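Local coordinates for DUF4973 domain-containing protein (Bacteroides thetaiotaomicron, PDB 4QNI), which is of unknown function but, as a two-domain protein of a gut Bacteroides, probably serves as an auxiliary nutrient-binding protein, at residues I79-R84 and E90-D95; I235-N240 and G245-S250. One frame throughout, in Å; residues are numbered along the deposited sequence.

Contact 1: residues I79-R84 and E90-D95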
# COMPACT_ATOMS: atom_id res chain seq x y z
N ILE A 79 24.37 -9.11 -4.22
CA ILE A 79 23.13 -9.57 -3.55
C ILE A 79 21.93 -9.24 -4.44
O ILE A 79 21.13 -10.12 -4.74
CB ILE A 79 22.96 -8.97 -2.13
CG1 ILE A 79 24.20 -9.13 -1.22
CG2 ILE A 79 21.65 -9.40 -1.45
CD1 ILE A 79 24.56 -10.47 -0.87
N LEU A 80 21.86 -7.97 -4.92
CA LEU A 80 20.76 -7.52 -5.74
C LEU A 80 20.68 -8.35 -7.02
O LEU A 80 19.58 -8.75 -7.39
CB LEU A 80 20.88 -6.01 -6.06
CG LEU A 80 19.80 -5.46 -7.01
CD1 LEU A 80 19.18 -4.20 -6.49
CD2 LEU A 80 20.35 -5.25 -8.35
N ASN A 81 21.82 -8.60 -7.71
CA ASN A 81 21.82 -9.40 -8.94
C ASN A 81 21.30 -10.83 -8.69
O ASN A 81 20.47 -11.31 -9.46
CB ASN A 81 23.20 -9.46 -9.59
CG ASN A 81 23.49 -8.29 -10.49
OD1 ASN A 81 22.61 -7.78 -11.17
ND2 ASN A 81 24.75 -7.86 -10.51
N TYR A 82 21.78 -11.50 -7.61
CA TYR A 82 21.33 -12.87 -7.33
C TYR A 82 19.86 -12.89 -6.91
O TYR A 82 19.12 -13.76 -7.39
CB TYR A 82 22.21 -13.61 -6.32
CG TYR A 82 22.06 -15.11 -6.50
CD1 TYR A 82 22.77 -15.80 -7.48
CD2 TYR A 82 21.15 -15.84 -5.72
CE1 TYR A 82 22.60 -17.18 -7.67
CE2 TYR A 82 20.95 -17.21 -5.93
CZ TYR A 82 21.70 -17.88 -6.88
OH TYR A 82 21.53 -19.23 -7.07
N ALA A 83 19.43 -11.91 -6.10
CA ALA A 83 18.04 -11.79 -5.65
C ALA A 83 17.08 -11.51 -6.80
O ALA A 83 15.95 -11.99 -6.80
CB ALA A 83 17.92 -10.68 -4.60
N ARG A 84 17.52 -10.75 -7.78
CA ARG A 84 16.68 -10.35 -8.90
C ARG A 84 16.70 -11.34 -10.07
O ARG A 84 15.66 -11.56 -10.70
CB ARG A 84 17.14 -8.97 -9.38
CG ARG A 84 16.02 -8.06 -9.85
CD ARG A 84 15.99 -6.82 -8.99
NE ARG A 84 15.92 -5.59 -9.78
CZ ARG A 84 15.94 -4.36 -9.27
NH1 ARG A 84 16.03 -4.19 -7.96
NH2 ARG A 84 15.87 -3.30 -10.07
N GLU A 90 23.36 -13.42 -17.53
CA GLU A 90 23.31 -12.65 -18.76
C GLU A 90 22.45 -11.37 -18.58
O GLU A 90 22.57 -10.42 -19.35
CB GLU A 90 22.77 -13.51 -19.92
CG GLU A 90 23.50 -14.83 -20.14
CD GLU A 90 22.82 -16.11 -19.66
OE1 GLU A 90 22.07 -16.08 -18.65
OE2 GLU A 90 23.08 -17.16 -20.29
N LEU A 91 21.60 -11.34 -17.53
CA LEU A 91 20.71 -10.24 -17.20
C LEU A 91 21.21 -9.38 -16.06
O LEU A 91 20.56 -8.40 -15.72
CB LEU A 91 19.32 -10.81 -16.82
CG LEU A 91 18.60 -11.64 -17.89
CD1 LEU A 91 17.24 -12.04 -17.40
CD2 LEU A 91 18.47 -10.88 -19.19
N TYR A 92 22.34 -9.77 -15.42
CA TYR A 92 22.87 -9.04 -14.25
C TYR A 92 23.22 -7.60 -14.57
O TYR A 92 23.59 -7.31 -15.70
CB TYR A 92 24.14 -9.71 -13.74
CG TYR A 92 23.98 -10.93 -12.87
CD1 TYR A 92 22.75 -11.55 -12.72
CD2 TYR A 92 25.07 -11.46 -12.18
CE1 TYR A 92 22.59 -12.67 -11.91
CE2 TYR A 92 24.92 -12.57 -11.34
CZ TYR A 92 23.68 -13.17 -11.21
OH TYR A 92 23.57 -14.28 -10.41
N TYR A 93 23.12 -6.70 -13.58
CA TYR A 93 23.63 -5.34 -13.71
C TYR A 93 25.13 -5.45 -13.63
O TYR A 93 25.63 -6.19 -12.77
CB TYR A 93 23.07 -4.42 -12.62
CG TYR A 93 21.57 -4.23 -12.69
CD1 TYR A 93 21.00 -3.40 -13.65
CD2 TYR A 93 20.73 -4.85 -11.78
CE1 TYR A 93 19.63 -3.21 -13.72
CE2 TYR A 93 19.34 -4.67 -11.84
CZ TYR A 93 18.80 -3.84 -12.81
OH TYR A 93 17.43 -3.67 -12.91
N GLU A 94 25.85 -4.85 -14.57
CA GLU A 94 27.30 -4.96 -14.58
C GLU A 94 27.91 -3.84 -13.77
O GLU A 94 27.44 -2.72 -13.76
CB GLU A 94 27.88 -4.99 -16.00
CG GLU A 94 27.58 -6.27 -16.75
CD GLU A 94 28.18 -7.56 -16.22
OE1 GLU A 94 29.36 -7.56 -15.79
OE2 GLU A 94 27.47 -8.59 -16.26
N ASP A 95 28.94 -4.19 -13.05
CA ASP A 95 29.66 -3.31 -12.13
C ASP A 95 30.61 -2.35 -12.87
O ASP A 95 31.74 -2.69 -13.19
CB ASP A 95 30.45 -4.20 -11.16
CG ASP A 95 30.97 -3.47 -9.95
OD1 ASP A 95 30.93 -2.22 -9.95
OD2 ASP A 95 31.41 -4.15 -8.99
O HOH W 1 15.06 -5.82 -12.54
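The side-chain amide of Asn81 pairs with the backbone of Tyr93 through both of its polar atoms. OD1 of Asn81 accepts from N of Tyr93 at 2.7 Å, the donor tilted 27° from the carbonyl plane, while ND2 of Asn81 gives a hydrogen to O of Tyr93 at 2.9 Å, in the carbonyl plane and on a lone pair. With CG anti to its carbonyl carbon (chi1 -85°), the amide is carried off the helix to the backbone of Tyr93, and the two bonds fix its flip. The Tyr92 ring stacks on the amide, the two planes 2° apart, and CB of Asn81 sits over the ring centre, 3.6 Å from the centroid, as a CH-pi contact. The Tyr92 hydroxyl is bonded to the carbonyl of Ala86 and also touches CD1 of Tyr82. Replacing Tyr92 by alanine would remove the ring, and is likely to leave the amide and CB of Asn81 without their aromatic cover and the Ala86 carbonyl without this hydrogen-bond partner. The Tyr93 ring receives CD2 of Leu80 at 3.5 Å from its own CD2; Lys135 makes a cation-pi contact with the same ring. A water accepts from NE of Arg84 and is also hydrogen-bonded to OH of Tyr93. A buried amide thus satisfies both peptide atoms of Tyr93, a side chain doing the work of a peptide group in holding helix 74-85.

Contact 2: residues I235-N240 and G245-S250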
# COMPACT_ATOMS: atom_id res chain seq x y z
N ILE A 235 20.38 -2.95 -33.07
CA ILE A 235 20.10 -2.19 -34.30
C ILE A 235 20.55 -0.73 -34.07
O ILE A 235 19.98 -0.04 -33.23
CB ILE A 235 18.60 -2.30 -34.71
CG1 ILE A 235 18.10 -3.77 -34.79
CG2 ILE A 235 18.32 -1.51 -36.00
CD1 ILE A 235 18.94 -4.83 -35.69
N LYS A 236 21.57 -0.29 -34.81
CA LYS A 236 22.15 1.05 -34.70
C LYS A 236 21.38 2.07 -35.48
O LYS A 236 20.99 1.81 -36.61
CB LYS A 236 23.61 1.04 -35.19
CG LYS A 236 24.58 0.31 -34.28
CD LYS A 236 25.96 0.10 -34.94
CE LYS A 236 26.76 1.36 -35.18
NZ LYS A 236 27.96 1.12 -36.04
N PHE A 237 21.17 3.25 -34.86
CA PHE A 237 20.49 4.42 -35.47
C PHE A 237 21.43 5.62 -35.42
O PHE A 237 21.76 6.11 -34.34
CB PHE A 237 19.16 4.74 -34.77
CG PHE A 237 18.06 3.72 -34.98
CD1 PHE A 237 18.05 2.52 -34.26
CD2 PHE A 237 16.97 4.01 -35.80
CE1 PHE A 237 17.02 1.59 -34.43
CE2 PHE A 237 15.92 3.08 -35.95
CZ PHE A 237 15.97 1.87 -35.30
N ALA A 238 21.89 6.05 -36.60
CA ALA A 238 22.81 7.18 -36.74
C ALA A 238 22.03 8.35 -37.32
O ALA A 238 21.43 8.19 -38.36
CB ALA A 238 23.99 6.80 -37.65
N PHE A 239 22.02 9.50 -36.63
CA PHE A 239 21.26 10.71 -37.01
C PHE A 239 22.15 11.58 -37.84
O PHE A 239 23.12 12.10 -37.32
CB PHE A 239 20.75 11.43 -35.73
CG PHE A 239 19.81 10.54 -34.96
CD1 PHE A 239 20.30 9.57 -34.09
CD2 PHE A 239 18.43 10.64 -35.13
CE1 PHE A 239 19.43 8.69 -33.43
CE2 PHE A 239 17.56 9.77 -34.47
CZ PHE A 239 18.06 8.81 -33.62
N ASN A 240 21.86 11.70 -39.13
CA ASN A 240 22.69 12.45 -40.08
C ASN A 240 22.22 13.89 -40.23
O ASN A 240 21.91 14.35 -41.33
CB ASN A 240 22.71 11.72 -41.42
CG ASN A 240 23.19 10.30 -41.31
OD1 ASN A 240 24.20 10.01 -40.67
ND2 ASN A 240 22.46 9.38 -41.91
N GLY A 245 17.01 15.30 -40.69
CA GLY A 245 17.89 14.66 -41.66
C GLY A 245 17.55 13.21 -41.80
O GLY A 245 16.52 12.76 -41.31
N SER A 246 18.40 12.47 -42.49
CA SER A 246 18.19 11.04 -42.67
C SER A 246 18.71 10.32 -41.45
O SER A 246 19.44 10.90 -40.64
CB SER A 246 18.92 10.55 -43.92
OG SER A 246 20.31 10.54 -43.67
N VAL A 247 18.37 9.02 -41.35
CA VAL A 247 18.86 8.11 -40.32
C VAL A 247 19.52 6.91 -41.05
O VAL A 247 18.98 6.41 -42.05
CB VAL A 247 17.75 7.67 -39.32
CG1 VAL A 247 18.25 6.63 -38.31
CG2 VAL A 247 17.17 8.89 -38.58
N THR A 248 20.71 6.49 -40.60
CA THR A 248 21.36 5.29 -41.11
C THR A 248 21.07 4.18 -40.12
O THR A 248 21.48 4.26 -38.96
CB THR A 248 22.86 5.51 -41.34
OG1 THR A 248 23.02 6.60 -42.26
CG2 THR A 248 23.58 4.22 -41.87
N ILE A 249 20.32 3.17 -40.56
CA ILE A 249 19.99 2.01 -39.74
C ILE A 249 20.93 0.88 -40.13
O ILE A 249 20.99 0.51 -41.30
CB ILE A 249 18.50 1.60 -39.84
CG1 ILE A 249 17.56 2.74 -39.39
CG2 ILE A 249 18.26 0.34 -39.02
CD1 ILE A 249 15.99 2.41 -39.51
N SER A 250 21.67 0.35 -39.17
CA SER A 250 22.58 -0.75 -39.47
C SER A 250 22.62 -1.76 -38.32
O SER A 250 22.03 -1.55 -37.25
CB SER A 250 23.98 -0.23 -39.78
OG SER A 250 24.49 0.50 -38.67
O HOH W 2 20.61 13.88 -43.67
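Phe237 and Ile249 lie side by side on the buried face of this strand pair, with CE2 of the ring 3.6 Å from CD1 of the isoleucine. CG1 of Val247 reaches the same ring, and its other methyl, CG2, lies alongside Phe239; Ile235 and Ile249 meet through their CG2 methyls at 3.5 Å. Phe239 in turn stacks on Tyr171 and meets Phe269 edge-to-face. Backbone bonds join Lys236 with Ser250 and Ala238 with Thr248, each pair in both directions, whereas Phe237-Ile249 and Phe239-Val247 are non-hydrogen-bonded pairs. The two strands form an antiparallel beta hairpin inside the large sheet of the C-terminal domain, flanked by strands 215-219 and 260-275. On the face bearing Ala238 and Thr248, polar side chains add bonds of their own. A chi1 of -57°, which sets CG of Asn240 beside its own backbone N, brings ND2 between two hydroxyl oxygens, Ser246 OG at 3.0 Å and Thr248 OG1 at 2.9 Å. Both acceptors lie in the amide plane, and the nearly straight bonds use both amide hydrogens. Near the turn, one water donates to O of Asn240 at 2.7 Å and accepts from N of Ser246 at 2.9 Å, bridging the strands.

How the contacts relate
After four strands the chain enters helix 74-85, and contact 1 closes the short loop that follows by holding segment 79-84 against 90-95. Strand 93-95 then joins the mixed sheet alongside strand 135-142, so the helix is tied to that sheet, all within the region matching the DUF4973 family. Well over a hundred residues later, in the part matching the BT_3044-like C-terminal family, contact 2 closes the tight turn between 235-240 and 245-250 within the ten-stranded antiparallel sheet. The two loops follow in series, neither nested nor crossed. The centres of contact 1 and contact 2 lie about 32 Å apart, on opposite sides of the chain's centre. The nearest atoms of contact 1 and contact 2 are about 16 Å apart.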